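Local coordinates for oxidoreductase, NAD-binding/iron-sulfur cluster-binding protein (Nitratireductor pacificus pht-3B, PDB 6ZXU), which acts as a catabolic reductive dehalogenase, removing halogen from organohalide substrates with the help of cobalamin and two iron-sulfur clusters of the 4Fe-4S type, at residues Arg36-Gly41 / Lys638-Asp643; Cys176-Ala181 / Ala452-Ala457; Pro193-Gly196 / Ala202-Asp205; Leu215-Asp220 / Gly253-Thr258; Trp403-Ser408 / Glu417-Tyr422. One frame throughout, in Å; residues are numbered along the deposited sequence.

Contact 1 (Arg36-Gly41 / Lys638-Asp643); sequences RPNHLG and KRWWFD
Two loops nearly 600 residues apart in sequence, 36-41 with its 3-10 segment 38-40 and 638-643 before strand 645-647, are joined by K638, whose ammonium bonds a backbone carbonyl. K638 donates from NZ to R36 O at 2.9 Å, the ammonium lying in the carbonyl plane with a C=O...N angle of 155°. Its chain leaves beside the backbone N, turns once at chi2 and then runs extended, which carries NZ back to the other loop although the base of the side chain does not point there. A second carbonyl, N33 O, also accepts from this ammonium, so two carbonyls of the N-terminal loop share it.

N38 lies between the lysine and W640, crossing the lysine chain at about a right angle. Its OD1 rests on the aliphatic part of K638, 3.4 Å from CD, while its CG comes within 3.6 Å of W640 CD1, with the amide plane inclined 44° to the indole. The pyrrole end of W640 is fixed from outside by NE1 bonding to T434 of helix 432-437, a helix that also packs on N38 and K638, and A112 and S113 of helix 103-116 touch the same indole. The guanidinium of R36 does not join the contact: NH1 forms a salt bridge with E46, while NE turns back on its own loop and donates to G41 O at 2.9 Å, nearly straight at 171°, with the acceptor lying in the guanidinium plane.

Contact 2 (Cys176-Ala181 / Ala452-Ala457); sequences CAEIAA and AYMRGA
E178 and R455 form a buried salt bridge between two helices, 168-190 and 445-469, whose nearest backbones here, at these same two residues, are still 9.0 Å apart between CA atoms. Long side chains therefore span the gap. The firmer arm runs from R455 NH2 to E178 OE2 at 2.7 Å, almost straight at 173°, using the syn lone pair of the carboxylate and lying in the guanidinium plane. A second arm joins R455 NE to E178 OE1 at 3.1 Å, but the position of OE1 is less certain. The two flat groups are nearly coplanar, 28° apart, as in a side-on, two-pronged carboxylate-guanidinium pair.

M454 completes the first shell. It approaches the glutamate from the opposite direction, with SD 3.5 Å from E178 CD, and its bends at chi2 and chi3 lay the thioether over one face of the carboxylate.

Beyond this pair, R455 is held by D118 through NH1 and by the carbonyl of L117 through NH2, so it has two carboxylate partners, E178 and D118. The less certain E178 OE1 also pairs with R175. L350 and I351 of helix 342-354 pack on E178 and M454 respectively, and F84 of helix 74-85 also touches the glutamate. Y453, the residue before M454, points elsewhere and touches cobalamin. Over that same carboxylate face, M454 CE comes to 3.3 Å from E178 OE2.

Contact 3 (Pro193-Gly196 / Ala202-Asp205); sequences PARG and AQVD
R195 lays one face of its guanidinium over the side-chain amide of Q203, with Q203 CD 3.5 Å above the guanidinium plane and displaced toward its rim. The two planes are 32° apart, so the overlap is an inclined, offset one, and the chains carrying them cross at about a right angle. The nearest atoms are R195 NH2 and Q203 NE2 at 3.4 Å; both are donors, and the pair is packed together without a hydrogen bond. At the other end of the amide, Q203 OE1 lies over the aliphatic part of the arginine, 3.7 Å from R195 CG.

The guanidinium is kept in place by bonds at its edge. R195 NH1 donates to G196 O at 2.6 Å, nearly along the carbonyl axis and within 7° of the guanidinium plane, while NH2 makes a salt bridge to D201. A bend at chi2 (66°) turns the arginine chain so that it can reach the carbonyl of the very next residue. Q203, extended beyond CG, reaches back beneath it.

Both partners belong to a strand-loop-helix connection: strand 194-198, an outer strand of an antiparallel sheet, leads through this surface loop to D205, the N-cap of helix 206-212.

Contact 4 (Leu215-Asp220 / Gly253-Thr258); sequences LARVVD and GDLGET
Two nitrogens of one arginine converge on a single backbone oxygen: R217 NH1 and NH2 both donate to G253 O, an end-on fork, at 2.9 and 3.1 Å respectively. Neither bond is straight, as expected when two N-H groups of one guanidinium converge on one atom, with N-H...O angles of 149° and 137°. NH1 lies in the carbonyl plane on a lone pair, whereas NH2 is tilted 30° from that plane; the oxygen itself sits at the guanidinium edge, close to its plane.

L255 takes one face of the same group. Its CG stands 3.6 Å above the guanidinium plane, over the centre, and the methyls spread from there, CD2 to within 3.6 Å of R217 NH1 and CD1 to within 3.8 Å of R217 NE. A turn at chi3 in an otherwise extended arginine chain swings the guanidinium onto the leucine and G253.

R217 belongs to strand 217-219 of a small two-stranded hairpin with 222-224, and the partner loop leads to helix 260-264. Within that loop D254 OD1 accepts from G256 N, an Asx turn that shapes the chain just after G253. R217 NH1 also bonds to A250 O. Within the two segments the positive charge is thus probably offset by carbonyl dipoles alone, while in-plane bonds and leucine over one face fix the rotation of the guanidinium.

Contact 5 (Trp403-Ser408 / Glu417-Tyr422); sequences WMYYAS and EAYHDY
Y405 reaches across from 403-408 to the stretch of loop 417-422, both within the connection between the antiparallel strands 394-399 and 422-429, and nearly everything here is done by its ring and hydroxyl. A hydrogen bond runs from Y405 OH to H420 O at 2.9 Å. The C=O...O angle is only 114° and the donor is tilted out of the carbonyl plane, so the hydroxyl meets the oxygen well to the side.

Contacts to the ring are of two kinds. A CH-pi interaction covers one face, where A418 CA sits 3.7 Å from the centroid of the Y405 ring and just 6° off its normal; the methyl lies beside it, A418 CB 3.8 Å from Y405 CE1. A418 centres an inverse gamma turn, and its CA is the atom that faces the ring. The second is a T-shaped aromatic pair, the edge of Y405 directed at the face of Y419, with centroids 5.3 Å apart and planes at 75°; Y405 CE2 stands over the middle of that face.

Outside bonds fix the partners: Y419 OH to E483, H420 ND1 to T520 and H420 NE2 to S473. Y406, the neighbour of Y405, hydrogen-bonds cobalamin through its hydroxyl, so this loop forms part of the cofactor pocket. Around it, helix 486-492 packs on W403 and M404, while strands 474-477 and 514-521 lie against Y419 and H420, and T520 of the latter touches Y405.

Place in the fold and chemistry vary together only in part: contact 2 is buried, contact 3 lies at the surface, and contacts 1, 4 and 5 are partly buried. Contact 2 pairs full charges between two long helices, whereas contact 3 sets an arginine face over a neutral amide. Contacts 1 and 4 both spend a basic side chain on backbone carbonyls, and contact 5 relies mainly on aromatic packing. Contacts 2 and 3 share neighbouring elements and touch where A180 CB meets G196 CA at 4.1 Å. Contact 1 encloses the other four along the chain. Contacts 4 and 5 lie on opposite sides of the chain's centre; contacts 2 and 5 include cobalamin-pocket residues.

Contact 1 (Arg36-Gly41 / Lys638-Asp643)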
# COMPACT_ATOMS: atom_id res chain seq x y z
N ARG A 36 -5.45 21.37 -2.60
CA ARG A 36 -5.16 21.29 -1.19
C ARG A 36 -3.81 20.59 -1.01
O ARG A 36 -3.66 19.43 -1.35
CB ARG A 36 -6.25 20.55 -0.49
CG ARG A 36 -6.03 20.35 0.99
CD ARG A 36 -7.26 19.76 1.61
NE ARG A 36 -7.19 19.60 3.06
CZ ARG A 36 -7.53 20.55 3.90
NH1 ARG A 36 -7.96 21.69 3.45
NH2 ARG A 36 -7.58 20.31 5.18
N PRO A 37 -2.82 21.29 -0.41
CA PRO A 37 -1.54 20.63 -0.14
C PRO A 37 -1.64 19.52 0.86
O PRO A 37 -2.46 19.55 1.77
CB PRO A 37 -0.65 21.76 0.35
CG PRO A 37 -1.51 22.87 0.70
CD PRO A 37 -2.83 22.71 -0.01
N ASN A 38 -0.78 18.51 0.70
CA ASN A 38 -0.88 17.31 1.51
C ASN A 38 -0.69 17.52 2.98
O ASN A 38 -1.19 16.75 3.78
CB ASN A 38 0.09 16.26 1.03
CG ASN A 38 -0.29 15.66 -0.27
OD1 ASN A 38 -0.16 16.29 -1.33
ND2 ASN A 38 -0.60 14.40 -0.24
N HIS A 39 0.06 18.54 3.37
CA HIS A 39 0.30 18.75 4.81
C HIS A 39 -0.92 19.14 5.59
O HIS A 39 -0.92 19.04 6.83
CB HIS A 39 1.40 19.74 5.06
CG HIS A 39 1.08 21.12 4.65
ND1 HIS A 39 1.39 21.61 3.40
CD2 HIS A 39 0.53 22.14 5.33
CE1 HIS A 39 0.98 22.87 3.31
NE2 HIS A 39 0.47 23.21 4.48
N LEU A 40 -1.99 19.54 4.89
CA LEU A 40 -3.23 19.84 5.54
C LEU A 40 -4.02 18.63 5.94
O LEU A 40 -4.91 18.72 6.77
CB LEU A 40 -4.08 20.77 4.60
CG LEU A 40 -3.47 22.14 4.30
CD1 LEU A 40 -4.37 23.03 3.49
CD2 LEU A 40 -3.09 22.90 5.57
N GLY A 41 -3.72 17.49 5.33
CA GLY A 41 -4.42 16.25 5.58
C GLY A 41 -5.87 16.21 5.03
O GLY A 41 -6.36 17.17 4.39
N LYS A 638 0.67 18.99 -5.03
CA LYS A 638 0.79 17.72 -4.32
C LYS A 638 2.24 17.21 -4.15
O LYS A 638 2.46 16.11 -3.65
CB LYS A 638 -0.04 16.69 -5.02
CG LYS A 638 -1.54 17.02 -5.20
CD LYS A 638 -2.23 17.06 -3.87
CE LYS A 638 -3.71 17.14 -4.07
NZ LYS A 638 -4.37 17.00 -2.76
N ARG A 639 3.23 17.96 -4.59
CA ARG A 639 4.60 17.56 -4.48
C ARG A 639 5.14 17.93 -3.11
O ARG A 639 5.77 18.98 -2.94
CB ARG A 639 5.43 18.15 -5.63
CG ARG A 639 6.85 17.59 -5.70
CD ARG A 639 7.43 17.87 -7.05
NE ARG A 639 8.85 17.64 -7.12
CZ ARG A 639 9.56 17.97 -8.22
NH1 ARG A 639 8.94 18.50 -9.26
NH2 ARG A 639 10.86 17.74 -8.31
N TRP A 640 4.91 17.08 -2.13
CA TRP A 640 5.20 17.45 -0.77
C TRP A 640 6.57 16.96 -0.30
O TRP A 640 6.99 17.34 0.80
CB TRP A 640 4.16 16.81 0.17
CG TRP A 640 4.00 15.31 0.02
CD1 TRP A 640 3.09 14.67 -0.82
CD2 TRP A 640 4.72 14.27 0.71
NE1 TRP A 640 3.22 13.29 -0.71
CE2 TRP A 640 4.20 13.02 0.22
CE3 TRP A 640 5.75 14.26 1.63
CZ2 TRP A 640 4.70 11.81 0.65
CZ3 TRP A 640 6.27 13.09 2.02
CH2 TRP A 640 5.74 11.86 1.56
N TRP A 641 7.21 16.05 -1.04
CA TRP A 641 8.45 15.38 -0.57
C TRP A 641 9.69 16.15 -1.04
O TRP A 641 9.63 16.97 -1.98
CB TRP A 641 8.52 13.91 -1.12
CG TRP A 641 8.45 13.83 -2.63
CD1 TRP A 641 9.51 13.81 -3.52
CD2 TRP A 641 7.27 13.79 -3.43
NE1 TRP A 641 9.04 13.79 -4.80
CE2 TRP A 641 7.67 13.76 -4.76
CE3 TRP A 641 5.91 13.75 -3.12
CZ2 TRP A 641 6.75 13.77 -5.79
CZ3 TRP A 641 5.01 13.77 -4.13
CH2 TRP A 641 5.42 13.77 -5.46
N PHE A 642 10.81 15.87 -0.37
CA PHE A 642 12.13 16.41 -0.75
C PHE A 642 12.79 15.52 -1.79
O PHE A 642 12.66 14.30 -1.74
CB PHE A 642 13.05 16.48 0.48
CG PHE A 642 12.58 17.39 1.59
CD1 PHE A 642 11.77 18.47 1.36
CD2 PHE A 642 13.02 17.14 2.89
CE1 PHE A 642 11.35 19.28 2.37
CE2 PHE A 642 12.65 17.95 3.92
CZ PHE A 642 11.82 19.02 3.66
N ASP A 643 13.49 16.13 -2.73
CA ASP A 643 14.31 15.41 -3.68
C ASP A 643 15.72 15.12 -3.08
O ASP A 643 16.61 15.94 -3.18
CB ASP A 643 14.46 16.22 -4.96
CG ASP A 643 13.21 16.25 -5.75
OD1 ASP A 643 12.29 15.40 -5.55
OD2 ASP A 643 13.08 17.13 -6.57

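Contact 2 (Cys176-Ala181 / Ala452-Ala457)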
# COMPACT_ATOMS: atom_id res chain seq x y z
N CYS A 176 0.62 3.22 15.60
CA CYS A 176 1.36 4.41 16.10
C CYS A 176 2.85 4.17 16.22
O CYS A 176 3.65 4.98 15.79
CB CYS A 176 0.79 4.88 17.39
SG CYS A 176 -0.80 5.68 17.19
N ALA A 177 3.23 2.99 16.70
CA ALA A 177 4.63 2.64 16.79
C ALA A 177 5.25 2.54 15.44
O ALA A 177 6.34 2.96 15.19
CB ALA A 177 4.76 1.35 17.52
N GLU A 178 4.53 1.90 14.52
CA GLU A 178 4.98 1.78 13.16
C GLU A 178 5.28 3.13 12.53
O GLU A 178 6.38 3.36 11.99
CB GLU A 178 3.85 1.13 12.34
CG GLU A 178 4.17 0.92 10.87
CD GLU A 178 2.94 1.18 9.96
OE1 GLU A 178 1.95 0.40 9.97
OE2 GLU A 178 2.93 2.22 9.21
N ILE A 179 4.31 4.04 12.55
CA ILE A 179 4.48 5.38 12.00
C ILE A 179 5.61 6.13 12.71
O ILE A 179 6.47 6.72 12.08
CB ILE A 179 3.15 6.19 12.06
CG1 ILE A 179 2.11 5.48 11.22
CG2 ILE A 179 3.40 7.63 11.64
CD1 ILE A 179 0.74 6.09 11.29
N ALA A 180 5.65 6.07 14.04
CA ALA A 180 6.74 6.78 14.80
C ALA A 180 8.14 6.27 14.47
O ALA A 180 9.07 7.05 14.40
CB ALA A 180 6.48 6.66 16.29
N ALA A 181 8.27 4.96 14.27
CA ALA A 181 9.54 4.32 13.89
C ALA A 181 9.97 4.74 12.51
O ALA A 181 11.14 5.08 12.32
CB ALA A 181 9.42 2.80 13.94
N ALA A 452 3.21 0.67 0.92
CA ALA A 452 2.16 -0.31 0.71
C ALA A 452 2.65 -1.71 1.09
O ALA A 452 1.89 -2.48 1.65
CB ALA A 452 1.67 -0.21 -0.73
N TYR A 453 3.88 -2.03 0.72
CA TYR A 453 4.53 -3.31 1.08
C TYR A 453 4.64 -3.47 2.60
O TYR A 453 4.24 -4.50 3.15
CB TYR A 453 5.91 -3.35 0.53
CG TYR A 453 5.97 -3.71 -0.92
CD1 TYR A 453 5.04 -4.53 -1.47
CD2 TYR A 453 7.01 -3.32 -1.69
CE1 TYR A 453 5.15 -4.92 -2.79
CE2 TYR A 453 7.12 -3.65 -3.02
CZ TYR A 453 6.22 -4.50 -3.57
OH TYR A 453 6.34 -4.94 -4.92
N MET A 454 5.07 -2.42 3.27
CA MET A 454 5.19 -2.43 4.69
C MET A 454 3.86 -2.55 5.40
O MET A 454 3.69 -3.41 6.29
CB MET A 454 5.96 -1.17 5.14
CG MET A 454 6.21 -1.01 6.65
SD MET A 454 4.76 -0.29 7.42
CE MET A 454 4.42 1.28 6.44
N ARG A 455 2.90 -1.76 5.00
CA ARG A 455 1.58 -1.81 5.61
C ARG A 455 0.90 -3.15 5.39
O ARG A 455 0.29 -3.73 6.34
CB ARG A 455 0.70 -0.72 5.04
CG ARG A 455 -0.71 -0.64 5.58
CD ARG A 455 -0.80 -0.42 7.09
NE ARG A 455 0.10 0.67 7.53
CZ ARG A 455 -0.11 1.98 7.30
NH1 ARG A 455 -1.19 2.38 6.63
NH2 ARG A 455 0.78 2.90 7.73
N GLY A 456 0.98 -3.67 4.18
CA GLY A 456 0.44 -5.01 3.87
C GLY A 456 1.07 -6.14 4.74
O GLY A 456 0.35 -6.94 5.26
N ALA A 457 2.37 -6.15 4.81
CA ALA A 457 3.13 -7.14 5.54
C ALA A 457 2.76 -7.14 6.98
O ALA A 457 2.59 -8.21 7.59
CB ALA A 457 4.62 -6.97 5.38

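Contact 3 (Pro193-Gly196 / Ala202-Asp205)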
# COMPACT_ATOMS: atom_id res chain seq x y z
N PRO A 193 19.20 13.77 15.04
CA PRO A 193 18.69 12.86 16.05
C PRO A 193 17.21 13.01 16.28
O PRO A 193 16.65 14.11 16.25
CB PRO A 193 19.47 13.27 17.31
CG PRO A 193 20.77 13.75 16.74
CD PRO A 193 20.38 14.52 15.53
N ALA A 194 16.57 11.90 16.46
CA ALA A 194 15.09 11.80 16.59
C ALA A 194 14.69 10.49 17.19
O ALA A 194 15.34 9.45 16.98
CB ALA A 194 14.46 11.97 15.22
N ARG A 195 13.69 10.54 18.00
CA ARG A 195 13.26 9.39 18.74
C ARG A 195 11.73 9.30 18.68
O ARG A 195 11.03 10.33 18.81
CB ARG A 195 13.70 9.55 20.19
CG ARG A 195 13.10 8.62 21.22
CD ARG A 195 13.49 7.21 21.03
NE ARG A 195 13.56 6.42 22.27
CZ ARG A 195 12.57 5.85 22.93
NH1 ARG A 195 11.29 5.93 22.59
NH2 ARG A 195 12.89 5.12 24.03
N GLY A 196 11.20 8.09 18.43
CA GLY A 196 9.78 7.86 18.38
C GLY A 196 9.27 7.40 19.71
O GLY A 196 10.01 6.81 20.51
N ALA A 202 7.61 5.25 25.73
CA ALA A 202 7.59 6.73 25.63
C ALA A 202 8.52 7.32 26.69
O ALA A 202 8.48 6.91 27.82
CB ALA A 202 6.16 7.25 25.81
N GLN A 203 9.30 8.31 26.31
CA GLN A 203 10.10 9.17 27.23
C GLN A 203 9.47 10.53 27.51
O GLN A 203 10.13 11.37 28.08
CB GLN A 203 11.49 9.39 26.64
CG GLN A 203 12.24 8.10 26.34
CD GLN A 203 13.50 8.38 25.57
OE1 GLN A 203 13.63 9.38 24.82
NE2 GLN A 203 14.47 7.51 25.77
N VAL A 204 8.26 10.78 27.02
CA VAL A 204 7.60 12.08 27.13
C VAL A 204 6.15 11.86 27.45
O VAL A 204 5.65 10.71 27.35
CB VAL A 204 7.71 12.90 25.84
CG1 VAL A 204 9.13 13.24 25.54
CG2 VAL A 204 7.07 12.15 24.67
N ASP A 205 5.46 12.93 27.81
CA ASP A 205 4.04 12.85 28.20
C ASP A 205 3.19 13.05 26.94
O ASP A 205 2.96 14.17 26.52
CB ASP A 205 3.68 13.91 29.25
CG ASP A 205 2.31 13.70 29.87
OD1 ASP A 205 1.32 13.28 29.22
OD2 ASP A 205 2.18 14.01 31.06

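Contact 4 (Leu215-Asp220 / Gly253-Thr258)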
# COMPACT_ATOMS: atom_id res chain seq x y z
N LEU A 215 -4.20 18.72 18.86
CA LEU A 215 -4.97 17.58 18.35
C LEU A 215 -6.14 17.26 19.22
O LEU A 215 -7.10 16.68 18.77
CB LEU A 215 -4.06 16.31 18.25
CG LEU A 215 -2.76 16.36 17.49
CD1 LEU A 215 -2.26 14.95 17.23
CD2 LEU A 215 -2.96 17.10 16.20
N ALA A 216 -6.07 17.61 20.51
CA ALA A 216 -7.12 17.23 21.43
C ALA A 216 -7.34 18.24 22.56
O ALA A 216 -6.55 19.14 22.76
CB ALA A 216 -6.85 15.84 21.97
N ARG A 217 -8.43 18.03 23.28
CA ARG A 217 -8.75 18.69 24.50
C ARG A 217 -9.12 17.64 25.50
O ARG A 217 -9.29 16.49 25.13
CB ARG A 217 -9.98 19.58 24.34
CG ARG A 217 -9.91 20.48 23.14
CD ARG A 217 -11.01 21.55 23.21
NE ARG A 217 -12.33 21.07 22.92
CZ ARG A 217 -13.40 21.86 22.80
NH1 ARG A 217 -13.34 23.19 22.99
NH2 ARG A 217 -14.58 21.32 22.50
N VAL A 218 -9.23 18.03 26.77
CA VAL A 218 -9.46 17.10 27.90
C VAL A 218 -10.89 17.17 28.33
O VAL A 218 -11.39 18.23 28.57
CB VAL A 218 -8.51 17.40 29.07
CG1 VAL A 218 -8.65 16.37 30.13
CG2 VAL A 218 -7.06 17.50 28.59
N VAL A 219 -11.56 16.04 28.40
CA VAL A 219 -12.90 16.00 28.97
C VAL A 219 -12.95 14.90 30.03
O VAL A 219 -12.75 13.69 29.72
CB VAL A 219 -13.95 15.73 27.90
CG1 VAL A 219 -15.32 15.47 28.53
CG2 VAL A 219 -14.01 16.90 26.94
N ASP A 220 -13.22 15.30 31.29
CA ASP A 220 -13.25 14.38 32.43
C ASP A 220 -11.94 13.52 32.49
O ASP A 220 -11.98 12.31 32.71
CB ASP A 220 -14.50 13.50 32.39
N GLY A 253 -15.93 25.24 24.55
CA GLY A 253 -16.95 25.55 23.57
C GLY A 253 -16.76 24.89 22.21
O GLY A 253 -15.84 24.11 21.97
N ASP A 254 -17.62 25.27 21.29
CA ASP A 254 -17.73 24.65 20.00
C ASP A 254 -16.50 24.99 19.15
O ASP A 254 -16.18 26.16 18.97
CB ASP A 254 -18.98 25.26 19.32
CG ASP A 254 -19.43 24.51 18.10
OD1 ASP A 254 -18.68 23.80 17.41
OD2 ASP A 254 -20.66 24.63 17.85
N LEU A 255 -15.86 23.98 18.61
CA LEU A 255 -14.65 24.24 17.85
C LEU A 255 -14.90 24.62 16.44
O LEU A 255 -13.99 25.05 15.73
CB LEU A 255 -13.75 23.02 17.91
CG LEU A 255 -13.09 22.77 19.25
CD1 LEU A 255 -12.31 21.43 19.18
CD2 LEU A 255 -12.16 23.90 19.64
N GLY A 256 -16.12 24.38 15.97
CA GLY A 256 -16.45 24.62 14.58
C GLY A 256 -16.46 23.37 13.68
O GLY A 256 -16.41 23.51 12.44
N GLU A 257 -16.51 22.18 14.27
CA GLU A 257 -16.46 20.92 13.52
C GLU A 257 -17.69 20.70 12.66
O GLU A 257 -17.63 19.96 11.70
CB GLU A 257 -16.43 19.70 14.45
CG GLU A 257 -15.16 19.49 15.21
CD GLU A 257 -15.32 18.49 16.39
OE1 GLU A 257 -15.11 18.99 17.58
OE2 GLU A 257 -15.62 17.22 16.16
N THR A 258 -18.78 21.36 12.95
CA THR A 258 -19.96 21.20 12.10
C THR A 258 -20.37 22.47 11.37
O THR A 258 -21.50 22.55 10.89
CB THR A 258 -21.13 20.72 12.95
OG1 THR A 258 -21.36 21.67 14.00
CG2 THR A 258 -20.80 19.32 13.52

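Contact 5 (Trp403-Ser408 / Glu417-Tyr422)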
# COMPACT_ATOMS: atom_id res chain seq x y z
N TRP A 403 -0.35 -24.35 -8.85
CA TRP A 403 0.42 -23.63 -9.85
C TRP A 403 0.67 -22.15 -9.43
O TRP A 403 1.34 -21.45 -10.18
CB TRP A 403 -0.29 -23.68 -11.23
CG TRP A 403 -1.73 -23.32 -11.19
CD1 TRP A 403 -2.79 -24.14 -10.94
CD2 TRP A 403 -2.29 -22.03 -11.39
NE1 TRP A 403 -3.96 -23.44 -10.99
CE2 TRP A 403 -3.65 -22.14 -11.24
CE3 TRP A 403 -1.74 -20.76 -11.66
CZ2 TRP A 403 -4.50 -21.04 -11.41
CZ3 TRP A 403 -2.57 -19.72 -11.83
CH2 TRP A 403 -3.94 -19.86 -11.71
N MET A 404 0.05 -21.68 -8.34
CA MET A 404 0.25 -20.29 -7.82
C MET A 404 1.53 -20.21 -6.91
O MET A 404 2.03 -19.13 -6.65
CB MET A 404 -0.94 -19.84 -7.00
CG MET A 404 -2.24 -19.73 -7.79
SD MET A 404 -3.56 -19.28 -6.67
CE MET A 404 -4.93 -19.08 -7.80
N TYR A 405 2.06 -21.37 -6.48
CA TYR A 405 3.29 -21.42 -5.74
C TYR A 405 4.46 -21.48 -6.69
O TYR A 405 4.39 -22.12 -7.74
CB TYR A 405 3.33 -22.63 -4.80
CG TYR A 405 2.33 -22.63 -3.66
CD1 TYR A 405 1.00 -22.92 -3.88
CD2 TYR A 405 2.73 -22.38 -2.38
CE1 TYR A 405 0.09 -22.96 -2.84
CE2 TYR A 405 1.84 -22.43 -1.32
CZ TYR A 405 0.55 -22.73 -1.53
OH TYR A 405 -0.31 -22.79 -0.49
N TYR A 406 5.55 -20.84 -6.34
CA TYR A 406 6.80 -21.01 -7.07
C TYR A 406 7.27 -22.47 -7.03
O TYR A 406 6.92 -23.22 -6.13
CB TYR A 406 7.90 -20.15 -6.49
CG TYR A 406 7.74 -18.66 -6.69
CD1 TYR A 406 7.99 -18.09 -7.92
CD2 TYR A 406 7.42 -17.82 -5.62
CE1 TYR A 406 7.83 -16.72 -8.08
CE2 TYR A 406 7.28 -16.48 -5.76
CZ TYR A 406 7.48 -15.94 -6.99
OH TYR A 406 7.40 -14.56 -7.15
N ALA A 407 8.02 -22.86 -8.01
CA ALA A 407 8.52 -24.26 -8.09
C ALA A 407 9.59 -24.59 -7.06
O ALA A 407 9.61 -25.68 -6.47
CB ALA A 407 9.03 -24.55 -9.48
N SER A 408 10.46 -23.63 -6.80
CA SER A 408 11.65 -23.82 -5.95
C SER A 408 12.12 -22.46 -5.41
O SER A 408 11.82 -21.41 -6.03
CB SER A 408 12.76 -24.49 -6.75
OG SER A 408 13.14 -23.75 -7.92
N GLU A 417 6.52 -26.72 -1.73
CA GLU A 417 5.30 -27.48 -1.73
C GLU A 417 4.12 -26.56 -1.73
O GLU A 417 4.19 -25.43 -1.20
CB GLU A 417 5.19 -28.36 -0.48
CG GLU A 417 6.33 -29.39 -0.36
CD GLU A 417 6.46 -30.30 -1.58
OE1 GLU A 417 7.64 -30.50 -2.08
OE2 GLU A 417 5.36 -30.80 -2.03
N ALA A 418 3.03 -27.00 -2.28
CA ALA A 418 1.76 -26.28 -2.12
C ALA A 418 1.16 -26.57 -0.74
O ALA A 418 0.19 -27.32 -0.62
CB ALA A 418 0.79 -26.67 -3.25
N TYR A 419 1.66 -25.92 0.30
CA TYR A 419 1.38 -26.35 1.63
C TYR A 419 0.07 -25.90 2.25
O TYR A 419 -0.34 -26.46 3.25
CB TYR A 419 2.59 -26.04 2.54
CG TYR A 419 3.18 -24.65 2.32
CD1 TYR A 419 2.54 -23.54 2.79
CD2 TYR A 419 4.39 -24.50 1.67
CE1 TYR A 419 3.06 -22.25 2.59
CE2 TYR A 419 4.94 -23.27 1.47
CZ TYR A 419 4.25 -22.12 1.93
OH TYR A 419 4.85 -20.87 1.79
N HIS A 420 -0.63 -24.87 1.72
CA HIS A 420 -1.84 -24.40 2.27
C HIS A 420 -2.95 -24.41 1.21
O HIS A 420 -2.71 -24.27 0.04
CB HIS A 420 -1.73 -22.97 2.78
CG HIS A 420 -0.89 -22.80 3.98
ND1 HIS A 420 -0.05 -21.73 4.15
CD2 HIS A 420 -0.70 -23.60 5.05
CE1 HIS A 420 0.62 -21.88 5.28
NE2 HIS A 420 0.24 -23.01 5.84
N ASP A 421 -4.18 -24.49 1.68
CA ASP A 421 -5.37 -24.60 0.84
C ASP A 421 -5.95 -23.32 0.31
O ASP A 421 -6.58 -23.34 -0.71
CB ASP A 421 -6.45 -25.27 1.68
CG ASP A 421 -6.16 -26.81 1.94
OD1 ASP A 421 -5.41 -27.41 1.14
OD2 ASP A 421 -6.67 -27.35 2.98
N TYR A 422 -5.82 -22.22 1.05
CA TYR A 422 -6.47 -20.97 0.71
C TYR A 422 -5.49 -19.81 0.68
O TYR A 422 -4.48 -19.84 1.34
CB TYR A 422 -7.58 -20.64 1.72
CG TYR A 422 -8.67 -21.65 1.81
CD1 TYR A 422 -9.67 -21.69 0.83
CD2 TYR A 422 -8.63 -22.67 2.77
CE1 TYR A 422 -10.65 -22.65 0.85
CE2 TYR A 422 -9.60 -23.65 2.80
CZ TYR A 422 -10.59 -23.62 1.85
OH TYR A 422 -11.57 -24.54 1.86